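Local coordinates for protein esterase (Rhizomucor miehei, PDB 4WY5) that probably hydrolyses carboxylic esters through an alpha/beta hydrolase fold, at residues P6-V11 against G289-F294; I46-V51 against H99-R104; T64-I69 against F116-L121; R104-K109 against F306-I311. All coordinates share one frame; numbering follows the deposited sequence.

Contact 1 (P6-V11 against G289-F294); sequences PPIHPV and GAVHGF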
# COMPACT_ATOMS: atom_id res chain seq x y z
N PRO A 6 -6.98 -2.33 18.27
CA PRO A 6 -7.13 -1.05 17.56
C PRO A 6 -8.54 -0.82 16.97
O PRO A 6 -9.30 -1.78 16.80
CB PRO A 6 -6.09 -1.14 16.43
CG PRO A 6 -5.87 -2.60 16.22
CD PRO A 6 -5.98 -3.19 17.61
N PRO A 7 -8.87 0.45 16.68
CA PRO A 7 -10.11 0.81 15.98
C PRO A 7 -10.25 0.18 14.57
O PRO A 7 -9.25 -0.01 13.86
CB PRO A 7 -10.03 2.35 15.86
CG PRO A 7 -9.07 2.78 16.94
CD PRO A 7 -8.10 1.64 17.12
N ILE A 8 -11.49 -0.12 14.19
CA ILE A 8 -11.81 -0.51 12.83
C ILE A 8 -12.78 0.52 12.23
O ILE A 8 -13.48 1.22 12.98
CB ILE A 8 -12.44 -1.93 12.75
CG1 ILE A 8 -13.74 -2.00 13.56
CG2 ILE A 8 -11.46 -2.99 13.25
CD1 ILE A 8 -14.49 -3.33 13.44
N HIS A 9 -12.85 0.60 10.90
CA HIS A 9 -13.76 1.54 10.24
C HIS A 9 -15.23 1.22 10.59
O HIS A 9 -15.62 0.04 10.63
CB HIS A 9 -13.54 1.51 8.72
CG HIS A 9 -14.19 2.63 7.97
ND1 HIS A 9 -15.55 2.70 7.77
CD2 HIS A 9 -13.66 3.72 7.36
CE1 HIS A 9 -15.84 3.79 7.07
NE2 HIS A 9 -14.71 4.43 6.81
N PRO A 10 -16.03 2.26 10.86
CA PRO A 10 -17.45 2.12 11.23
C PRO A 10 -18.24 1.19 10.30
O PRO A 10 -19.11 0.48 10.80
CB PRO A 10 -17.98 3.56 11.13
CG PRO A 10 -16.79 4.41 11.45
CD PRO A 10 -15.57 3.66 10.94
N VAL A 11 -17.95 1.19 9.01
CA VAL A 11 -18.64 0.29 8.08
C VAL A 11 -18.40 -1.18 8.44
O VAL A 11 -19.32 -1.99 8.34
CB VAL A 11 -18.20 0.54 6.62
CG1 VAL A 11 -18.50 -0.66 5.72
CG2 VAL A 11 -18.88 1.79 6.06
N GLY A 289 -6.97 -0.37 10.07
CA GLY A 289 -8.41 -0.17 10.24
C GLY A 289 -9.31 -1.22 9.59
O GLY A 289 -10.54 -1.10 9.67
N ALA A 290 -8.72 -2.22 8.94
CA ALA A 290 -9.51 -3.18 8.16
C ALA A 290 -9.65 -4.54 8.83
O ALA A 290 -8.86 -4.91 9.70
CB ALA A 290 -8.91 -3.36 6.76
N VAL A 291 -10.67 -5.28 8.41
CA VAL A 291 -10.94 -6.62 8.93
C VAL A 291 -10.84 -7.60 7.76
O VAL A 291 -10.80 -7.18 6.60
CB VAL A 291 -12.33 -6.70 9.58
CG1 VAL A 291 -12.44 -5.73 10.75
CG2 VAL A 291 -13.40 -6.38 8.56
N HIS A 292 -10.84 -8.89 8.06
CA HIS A 292 -10.79 -9.93 7.02
C HIS A 292 -11.97 -9.83 6.03
O HIS A 292 -13.09 -9.52 6.42
CB HIS A 292 -10.78 -11.32 7.68
CG HIS A 292 -10.57 -12.44 6.70
ND1 HIS A 292 -9.33 -12.80 6.24
CD2 HIS A 292 -11.46 -13.26 6.09
CE1 HIS A 292 -9.45 -13.81 5.39
NE2 HIS A 292 -10.73 -14.11 5.29
N GLY A 293 -11.68 -10.08 4.75
CA GLY A 293 -12.69 -10.12 3.69
C GLY A 293 -13.15 -8.79 3.10
O GLY A 293 -14.09 -8.77 2.28
N PHE A 294 -12.47 -7.68 3.42
CA PHE A 294 -13.05 -6.36 3.16
C PHE A 294 -13.23 -6.03 1.68
O PHE A 294 -14.01 -5.15 1.34
CB PHE A 294 -12.22 -5.24 3.85
CG PHE A 294 -10.84 -5.02 3.26
CD1 PHE A 294 -10.63 -4.06 2.25
CD2 PHE A 294 -9.74 -5.72 3.75
CE1 PHE A 294 -9.32 -3.83 1.73
CE2 PHE A 294 -8.44 -5.51 3.24
CZ PHE A 294 -8.23 -4.56 2.23
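I8 lays its CG2 methyl against CG1 of V291 at 3.8 Å, the two branched side chains meeting at about a right angle. The torsion of I8 (chi1 60°) puts CG1 between the backbone N and the carbonyl carbon, an uncommon choice for isoleucine, and leaves CG2 beside the N; CD1 at the end of the chain also comes near the same valine methyl. Two beta-branched residues suit this place, since their methyls sit close to the backbone and pack beside the bond that joins the two chains.

Next to this patch the backbones join directly. H9 N donates to G289 O at 3.1 Å with an N-H...O angle of 161°, on a lone pair in the carbonyl plane, and the CA-H of I8 adds a softer contact to that oxygen. G289 has a phi of 87°, where a side chain would collide with the carbonyl O of the residue before, so glycine fits the corner. P7 O lies 3.7 Å from G289 CA.

H9 then turns its ring to the helix it precedes. As the N-cap residue of helix 10-19, it uses ND1 to cap V11 N at 3.1 Å, the donor lying nearly in the ring plane, while P10 CD lies over one ring face near its rim. The N-terminal arm is thus fastened beside the loop carrying H292, whose ND1 and NE2 bond to D262 and S161, a geometry consistent with the Ser-His-Asp catalytic triad of alpha/beta hydrolases.

Contact 2 (I46-V51 against H99-R104); sequences IKLPEV and HIKPVR. With SO4 (sulfate ion), chain D.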
# COMPACT_ATOMS: atom_id res chain seq x y z
N ILE A 46 -25.45 -1.36 -5.45
CA ILE A 46 -24.24 -0.53 -5.59
C ILE A 46 -23.94 -0.18 -7.05
O ILE A 46 -24.43 -0.83 -7.97
CB ILE A 46 -23.00 -1.24 -5.02
CG1 ILE A 46 -23.24 -2.76 -4.95
CG2 ILE A 46 -22.65 -0.67 -3.65
CD1 ILE A 46 -21.97 -3.59 -4.85
N LYS A 47 -23.12 0.85 -7.27
CA LYS A 47 -22.81 1.27 -8.63
C LYS A 47 -21.84 0.28 -9.28
O LYS A 47 -20.84 -0.09 -8.67
CB LYS A 47 -22.21 2.69 -8.68
CG LYS A 47 -22.15 3.30 -10.10
CD LYS A 47 -22.03 4.84 -10.08
CE LYS A 47 -20.63 5.31 -9.67
NZ LYS A 47 -20.57 6.75 -9.26
N LEU A 48 -22.14 -0.15 -10.50
CA LEU A 48 -21.25 -1.06 -11.22
C LEU A 48 -20.97 -0.48 -12.61
O LEU A 48 -21.88 0.06 -13.26
CB LEU A 48 -21.87 -2.46 -11.32
CG LEU A 48 -22.24 -3.24 -10.04
CD1 LEU A 48 -23.15 -4.45 -10.38
CD2 LEU A 48 -21.00 -3.71 -9.28
N PRO A 49 -19.72 -0.59 -13.08
CA PRO A 49 -19.37 -0.11 -14.43
C PRO A 49 -19.80 -1.08 -15.53
O PRO A 49 -19.79 -2.30 -15.33
CB PRO A 49 -17.84 0.01 -14.38
CG PRO A 49 -17.43 -1.02 -13.36
CD PRO A 49 -18.54 -1.06 -12.33
N GLU A 50 -20.16 -0.54 -16.70
CA GLU A 50 -20.66 -1.40 -17.77
C GLU A 50 -19.53 -2.32 -18.26
O GLU A 50 -18.35 -1.96 -18.20
CB GLU A 50 -21.27 -0.58 -18.93
CG GLU A 50 -20.30 0.31 -19.73
CD GLU A 50 -20.83 0.74 -21.14
OE1 GLU A 50 -21.67 0.03 -21.74
OE2 GLU A 50 -20.38 1.79 -21.65
N VAL A 51 -19.89 -3.52 -18.67
CA VAL A 51 -18.91 -4.54 -19.05
C VAL A 51 -19.50 -5.48 -20.13
O VAL A 51 -20.73 -5.55 -20.29
CB VAL A 51 -18.47 -5.41 -17.81
CG1 VAL A 51 -17.54 -6.45 -18.22
CG2 VAL A 51 -17.79 -4.58 -16.71
N HIS A 99 -18.79 -11.82 -5.99
CA HIS A 99 -17.57 -11.03 -6.17
C HIS A 99 -17.67 -10.03 -7.32
O HIS A 99 -16.65 -9.57 -7.86
CB HIS A 99 -16.37 -11.96 -6.37
CG HIS A 99 -15.89 -12.60 -5.11
ND1 HIS A 99 -16.62 -13.55 -4.43
CD2 HIS A 99 -14.75 -12.42 -4.39
CE1 HIS A 99 -15.96 -13.93 -3.35
NE2 HIS A 99 -14.82 -13.26 -3.31
N ILE A 100 -18.90 -9.65 -7.67
CA ILE A 100 -19.13 -8.89 -8.88
C ILE A 100 -18.51 -7.48 -8.83
O ILE A 100 -18.12 -6.93 -9.87
CB ILE A 100 -20.66 -8.82 -9.20
CG1 ILE A 100 -20.88 -8.28 -10.63
CG2 ILE A 100 -21.42 -7.96 -8.19
CD1 ILE A 100 -22.34 -8.16 -11.02
N LYS A 101 -18.40 -6.89 -7.65
CA LYS A 101 -17.88 -5.52 -7.55
C LYS A 101 -16.35 -5.44 -7.75
O LYS A 101 -15.89 -4.68 -8.62
CB LYS A 101 -18.33 -4.88 -6.22
CG LYS A 101 -17.74 -3.50 -5.93
CD LYS A 101 -18.28 -2.46 -6.90
CE LYS A 101 -17.83 -1.03 -6.52
NZ LYS A 101 -18.19 -0.05 -7.60
N PRO A 102 -15.53 -6.21 -7.00
CA PRO A 102 -14.09 -6.11 -7.30
C PRO A 102 -13.67 -6.63 -8.69
O PRO A 102 -12.72 -6.08 -9.26
CB PRO A 102 -13.43 -6.97 -6.22
CG PRO A 102 -14.51 -7.90 -5.73
CD PRO A 102 -15.79 -7.10 -5.85
N VAL A 103 -14.37 -7.62 -9.24
CA VAL A 103 -14.03 -8.14 -10.57
C VAL A 103 -14.29 -7.10 -11.67
O VAL A 103 -13.43 -6.86 -12.55
CB VAL A 103 -14.83 -9.42 -10.90
CG1 VAL A 103 -14.74 -9.76 -12.38
CG2 VAL A 103 -14.34 -10.57 -10.04
N ARG A 104 -15.45 -6.47 -11.62
CA ARG A 104 -15.78 -5.47 -12.62
C ARG A 104 -14.93 -4.20 -12.49
O ARG A 104 -14.54 -3.61 -13.50
CB ARG A 104 -17.29 -5.17 -12.57
CG ARG A 104 -18.10 -6.30 -13.22
CD ARG A 104 -19.60 -6.03 -13.45
NE ARG A 104 -20.24 -7.25 -13.95
CZ ARG A 104 -21.49 -7.34 -14.41
NH1 ARG A 104 -22.27 -6.27 -14.44
NH2 ARG A 104 -21.96 -8.51 -14.82
S SO4 D . -25.81 -8.48 -15.82
O1 SO4 D . -27.13 -8.98 -16.22
O2 SO4 D . -24.87 -8.59 -16.94
O3 SO4 D . -25.90 -7.07 -15.42
O4 SO4 D . -25.30 -9.29 -14.71
O HOH W 1 -22.57 -3.77 -14.82
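K101 reaches across to the backbone of K47, its NZ donating to K47 O at 2.9 Å from a position tilted 20° out of the carbonyl plane. Its CG stands anti to the backbone N (chi1 174°), and a single bend at chi2 (67°) swings the otherwise extended chain toward the loop. A long flexible lysine suits this task, because its methylenes serve as packing surface before the charge is delivered: CD meets CD2 of L48 at 3.8 Å, and CB lies 4.1 Å from CD1 of I46.

L48 divides its two methyls between neighbours on the helix. While CD2 rests on K101, CD1 touches I100 CD1 at 3.9 Å, the two side chains crossing at about a right angle. I100, with both torsions near 180°, is extended far enough for that same CD1 to sit 3.6 Å above the centre of the R104 guanidinium, covering one of its faces.

R104 runs straight from CG to NE. Its CG packs 3.9 Å from V51 CG2, and the CG of P49 lies over the backbone carbonyl of R104. At the far end NH2 forms a salt bridge with E53 and makes a weak, long bond to O4 of a sulfate, probably from the crystallisation liquor and lying at the guanidinium edge.

K101 and R104 therefore use aliphatic stems to pack the loop before strand 52-60 and keep their polar ends for oxygen acceptors. K101 ends on a backbone carbonyl and R104 on the carboxylate of E53, so one grip is a charge-assisted hydrogen bond and the other a true ion pair.

Contact 3 (T64-I69 against F116-L121); sequences TLKLTI and FVDYSL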
# COMPACT_ATOMS: atom_id res chain seq x y z
N THR A 64 -13.09 -30.93 -17.14
CA THR A 64 -14.10 -30.05 -17.72
C THR A 64 -14.27 -28.84 -16.82
O THR A 64 -14.40 -28.97 -15.60
CB THR A 64 -15.46 -30.78 -17.93
OG1 THR A 64 -16.00 -31.19 -16.67
CG2 THR A 64 -15.28 -32.01 -18.84
N LEU A 65 -14.21 -27.65 -17.42
CA LEU A 65 -14.19 -26.40 -16.68
C LEU A 65 -15.35 -25.49 -17.06
O LEU A 65 -15.87 -25.56 -18.17
CB LEU A 65 -12.88 -25.66 -16.96
CG LEU A 65 -11.57 -26.43 -16.77
CD1 LEU A 65 -10.43 -25.63 -17.36
CD2 LEU A 65 -11.32 -26.66 -15.29
N LYS A 66 -15.73 -24.63 -16.12
CA LYS A 66 -16.65 -23.54 -16.40
C LYS A 66 -15.95 -22.21 -16.15
O LYS A 66 -15.37 -22.00 -15.08
CB LYS A 66 -17.92 -23.65 -15.56
CG LYS A 66 -19.08 -22.76 -16.06
CD LYS A 66 -20.25 -22.84 -15.10
CE LYS A 66 -20.36 -24.27 -14.55
NZ LYS A 66 -21.21 -24.36 -13.33
N LEU A 67 -16.00 -21.31 -17.14
CA LEU A 67 -15.29 -20.03 -17.08
C LEU A 67 -16.22 -18.85 -17.35
O LEU A 67 -17.22 -18.97 -18.05
CB LEU A 67 -14.13 -20.00 -18.09
CG LEU A 67 -13.11 -21.14 -18.08
CD1 LEU A 67 -12.08 -20.92 -19.17
CD2 LEU A 67 -12.45 -21.27 -16.74
N THR A 68 -15.89 -17.70 -16.77
CA THR A 68 -16.56 -16.46 -17.14
C THR A 68 -15.51 -15.48 -17.64
O THR A 68 -14.47 -15.29 -17.00
CB THR A 68 -17.37 -15.87 -15.94
OG1 THR A 68 -18.44 -16.76 -15.61
CG2 THR A 68 -17.97 -14.51 -16.30
N ILE A 69 -15.75 -14.91 -18.81
CA ILE A 69 -14.79 -14.02 -19.45
C ILE A 69 -15.34 -12.60 -19.47
O ILE A 69 -16.41 -12.35 -20.01
CB ILE A 69 -14.46 -14.48 -20.89
CG1 ILE A 69 -13.71 -15.82 -20.86
CG2 ILE A 69 -13.57 -13.46 -21.58
CD1 ILE A 69 -14.51 -16.98 -21.31
N PHE A 116 -12.64 -15.51 -14.99
CA PHE A 116 -13.12 -15.94 -13.68
C PHE A 116 -13.30 -17.46 -13.68
O PHE A 116 -14.14 -17.99 -14.41
CB PHE A 116 -14.44 -15.24 -13.35
CG PHE A 116 -14.92 -15.46 -11.93
CD1 PHE A 116 -15.71 -16.56 -11.61
CD2 PHE A 116 -14.60 -14.55 -10.92
CE1 PHE A 116 -16.16 -16.76 -10.29
CE2 PHE A 116 -15.04 -14.74 -9.60
CZ PHE A 116 -15.82 -15.85 -9.29
N VAL A 117 -12.52 -18.16 -12.85
CA VAL A 117 -12.57 -19.63 -12.81
C VAL A 117 -13.51 -20.14 -11.73
O VAL A 117 -13.24 -20.01 -10.53
CB VAL A 117 -11.18 -20.24 -12.56
CG1 VAL A 117 -11.27 -21.76 -12.55
CG2 VAL A 117 -10.20 -19.77 -13.64
N ASP A 118 -14.62 -20.73 -12.17
CA ASP A 118 -15.65 -21.25 -11.27
C ASP A 118 -15.25 -22.67 -10.81
O ASP A 118 -15.78 -23.68 -11.30
CB ASP A 118 -17.02 -21.23 -11.96
CG ASP A 118 -18.18 -21.56 -11.01
OD1 ASP A 118 -18.00 -21.60 -9.77
OD2 ASP A 118 -19.30 -21.77 -11.53
N TYR A 119 -14.31 -22.72 -9.87
CA TYR A 119 -13.70 -23.98 -9.45
C TYR A 119 -14.65 -24.80 -8.59
O TYR A 119 -15.68 -24.30 -8.11
CB TYR A 119 -12.37 -23.70 -8.72
CG TYR A 119 -12.45 -22.85 -7.46
CD1 TYR A 119 -12.64 -23.44 -6.22
CD2 TYR A 119 -12.30 -21.46 -7.52
CE1 TYR A 119 -12.70 -22.67 -5.06
CE2 TYR A 119 -12.37 -20.69 -6.37
CZ TYR A 119 -12.56 -21.30 -5.14
OH TYR A 119 -12.63 -20.56 -3.97
N SER A 120 -14.32 -26.07 -8.39
CA SER A 120 -15.19 -26.96 -7.61
C SER A 120 -15.08 -26.65 -6.12
O SER A 120 -13.97 -26.59 -5.57
CB SER A 120 -14.83 -28.44 -7.87
OG SER A 120 -14.94 -28.77 -9.26
N LEU A 121 -16.23 -26.42 -5.47
CA LEU A 121 -16.25 -26.05 -4.05
C LEU A 121 -16.23 -27.25 -3.08
O LEU A 121 -16.63 -28.35 -3.44
CB LEU A 121 -17.49 -25.20 -3.74
CG LEU A 121 -17.73 -23.91 -4.55
CD1 LEU A 121 -19.11 -23.33 -4.24
CD2 LEU A 121 -16.66 -22.88 -4.27
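T68 pairs with F116 through both of its backbone polar groups: F116 N donates to T68 O at 2.7 Å, and T68 N returns a bond to F116 O at 3.0 Å, each close to straight. This is an antiparallel hydrogen-bonded pair, with the CB atoms of the two residues 4.0 Å apart on one face of the sheet. The hydroxyl OG1 of T68 finds its partner in D55 on strand 52-60.

One step along, L67 and V117 form the non-hydrogen-bonded pair. L67 CA instead brings its hydrogen toward F116 O, while CD2 of L67 and CG2 of V117 lie side by side at 4.1 Å, two buried aliphatic groups on the face covered by helix 129-143. The bonds of L67 to K56 run the other way, to strand 52-60, so strand 63-71 is held from both flanks. Second from the edge, it joins the antiparallel end of the alpha/beta hydrolase sheet to 113-117, where the parallel strands begin.

K66 O takes the last backbone bond, from D118 N at 3.3 Å. D118 is the centre of an inverse gamma turn that leads the chain away from its partner, and across the turn Y119 N gives a weak bond to V117 O. Over this end K66 and D118 lie alongside each other and point the same way; CG of D118 stands anti to its N (chi1 -171°), and OD2 comes 3.7 Å from K66 NZ, a long salt bridge that suits two charged residues at the exposed end of the pairing.

Contact 4 (R104-K109 against F306-I311); sequences RDLTVK and FTINTI. With SO4 (sulfate ion), chain D.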
# COMPACT_ATOMS: atom_id res chain seq x y z
N ARG A 104 -15.45 -6.47 -11.62
CA ARG A 104 -15.78 -5.47 -12.62
C ARG A 104 -14.93 -4.20 -12.49
O ARG A 104 -14.54 -3.61 -13.50
CB ARG A 104 -17.29 -5.17 -12.57
CG ARG A 104 -18.10 -6.30 -13.22
CD ARG A 104 -19.60 -6.03 -13.45
NE ARG A 104 -20.24 -7.25 -13.95
CZ ARG A 104 -21.49 -7.34 -14.41
NH1 ARG A 104 -22.27 -6.27 -14.44
NH2 ARG A 104 -21.96 -8.51 -14.82
N ASP A 105 -14.60 -3.82 -11.25
CA ASP A 105 -13.67 -2.69 -10.99
C ASP A 105 -12.24 -2.91 -11.55
O ASP A 105 -11.69 -2.05 -12.23
CB ASP A 105 -13.58 -2.39 -9.47
CG ASP A 105 -14.79 -1.61 -8.95
OD1 ASP A 105 -15.64 -1.19 -9.77
OD2 ASP A 105 -14.88 -1.39 -7.72
N LEU A 106 -11.64 -4.04 -11.21
CA LEU A 106 -10.30 -4.37 -11.72
C LEU A 106 -10.26 -4.43 -13.26
O LEU A 106 -9.30 -3.96 -13.89
CB LEU A 106 -9.84 -5.71 -11.15
CG LEU A 106 -9.62 -5.70 -9.62
CD1 LEU A 106 -9.37 -7.09 -9.06
CD2 LEU A 106 -8.47 -4.75 -9.26
N THR A 107 -11.30 -5.01 -13.86
CA THR A 107 -11.35 -5.20 -15.30
C THR A 107 -11.32 -3.87 -16.07
O THR A 107 -10.47 -3.69 -16.94
CB THR A 107 -12.61 -6.02 -15.71
OG1 THR A 107 -12.50 -7.35 -15.18
CG2 THR A 107 -12.76 -6.09 -17.24
N VAL A 108 -12.22 -2.93 -15.76
CA VAL A 108 -12.23 -1.68 -16.52
C VAL A 108 -11.11 -0.69 -16.12
O VAL A 108 -10.62 0.04 -16.98
CB VAL A 108 -13.62 -0.96 -16.43
CG1 VAL A 108 -14.75 -1.98 -16.50
CG2 VAL A 108 -13.76 -0.13 -15.16
N LYS A 109 -10.68 -0.67 -14.85
CA LYS A 109 -9.61 0.25 -14.40
C LYS A 109 -8.23 -0.19 -14.89
O LYS A 109 -7.39 0.65 -15.19
CB LYS A 109 -9.58 0.38 -12.87
CG LYS A 109 -10.79 1.08 -12.28
CD LYS A 109 -10.76 1.09 -10.75
CE LYS A 109 -12.04 1.71 -10.18
NZ LYS A 109 -12.23 3.16 -10.52
N PHE A 306 -8.22 2.46 -1.85
CA PHE A 306 -6.75 2.33 -1.88
C PHE A 306 -6.35 0.98 -2.47
O PHE A 306 -5.50 0.90 -3.34
CB PHE A 306 -6.18 2.50 -0.45
CG PHE A 306 -4.74 2.04 -0.31
CD1 PHE A 306 -3.67 2.90 -0.59
CD2 PHE A 306 -4.45 0.75 0.11
CE1 PHE A 306 -2.33 2.48 -0.45
CE2 PHE A 306 -3.12 0.31 0.24
CZ PHE A 306 -2.06 1.18 -0.04
N THR A 307 -7.00 -0.09 -2.03
CA THR A 307 -6.54 -1.42 -2.39
C THR A 307 -6.80 -1.70 -3.86
O THR A 307 -5.93 -2.23 -4.56
CB THR A 307 -7.20 -2.51 -1.51
OG1 THR A 307 -6.95 -2.20 -0.13
CG2 THR A 307 -6.63 -3.88 -1.84
N ILE A 308 -7.97 -1.29 -4.36
CA ILE A 308 -8.25 -1.43 -5.80
C ILE A 308 -7.24 -0.63 -6.65
O ILE A 308 -6.58 -1.19 -7.53
CB ILE A 308 -9.69 -0.99 -6.16
CG1 ILE A 308 -10.71 -1.99 -5.60
CG2 ILE A 308 -9.85 -0.88 -7.67
CD1 ILE A 308 -10.56 -3.41 -6.17
N ASN A 309 -7.08 0.67 -6.37
CA ASN A 309 -6.14 1.49 -7.13
C ASN A 309 -4.68 0.99 -7.09
O ASN A 309 -3.96 1.08 -8.08
CB ASN A 309 -6.16 2.95 -6.63
CG ASN A 309 -7.45 3.66 -6.97
OD1 ASN A 309 -8.27 3.16 -7.74
ND2 ASN A 309 -7.62 4.88 -6.42
N THR A 310 -4.27 0.46 -5.94
CA THR A 310 -2.89 0.02 -5.73
C THR A 310 -2.58 -1.28 -6.51
O THR A 310 -1.50 -1.42 -7.08
CB THR A 310 -2.61 -0.15 -4.22
OG1 THR A 310 -2.80 1.10 -3.55
CG2 THR A 310 -1.19 -0.63 -3.97
N ILE A 311 -3.53 -2.22 -6.50
CA ILE A 311 -3.46 -3.39 -7.36
C ILE A 311 -3.40 -3.00 -8.85
O ILE A 311 -2.55 -3.51 -9.60
CB ILE A 311 -4.68 -4.34 -7.15
CG1 ILE A 311 -4.68 -4.95 -5.75
CG2 ILE A 311 -4.69 -5.46 -8.20
CD1 ILE A 311 -5.92 -5.81 -5.48
S SO4 D . -25.81 -8.48 -15.82
O1 SO4 D . -27.13 -8.98 -16.22
O2 SO4 D . -24.87 -8.59 -16.94
O3 SO4 D . -25.90 -7.07 -15.42
O4 SO4 D . -25.30 -9.29 -14.71
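F306 O is gripped by two donors from one residue, T310, whose N bonds it at 2.9 Å and whose OG1 does so at 2.7 Å from above the carbonyl plane. The hydroxyl also lies over the centre of the F306 ring, 3.4 Å from its plane. A threonine fits here because its hydroxyl can fold back onto its own helix, away from the helix 104-109 side.

The face turned to that helix is built by I308, L106 and I311. CD2 of L106 is wedged between CD1 of I308 and CG2 of I311, at 4.0 Å from each, crossing both side chains at a slant. In I308, chi1 -70° sets CG2 anti to the backbone N, and from there it meets K109 CD at 3.8 Å. Lysine suits this exposed edge, since its methylenes can pack on isoleucine.

The axes of the two short segments pass 10.2 Å apart and cross at -39°, a spacing that L106, I308 and I311 fill. D105 OD2 bonds to Y304 OH, one turn before I308 on the partner helix, and so adds a polar tie beside the apolar patch. N309 ND2 turns instead to D317 of the second subunit.

Direct contact between the segments is thus methyl and methylene packing, which depends on shape rather than on charge, with the D105-Y304 bond just outside 306-311 adding a directional link between the same helices.

In the fold
Contacts 3 and 4 are buried and contacts 1 and 2 lie at the surface, yet burial does not fix their chemistry: contact 3 rests on a ladder of backbone bonds within the sheet, contact 4 on methyl packing between helices. Contacts 2 and 4 share R104 and helix 100-110, their centres about 10 Å apart; I100, K101 and R104 of that helix meet the loop, while D105, L106 and K109 meet helix 302-319. V103 touches F116, joining the helix to contact 3. Contact 1 meets contact 4 where F294 packs on T307, and both reach the second subunit. Contacts 1 and 3 lie on opposite sides of the chain's centre.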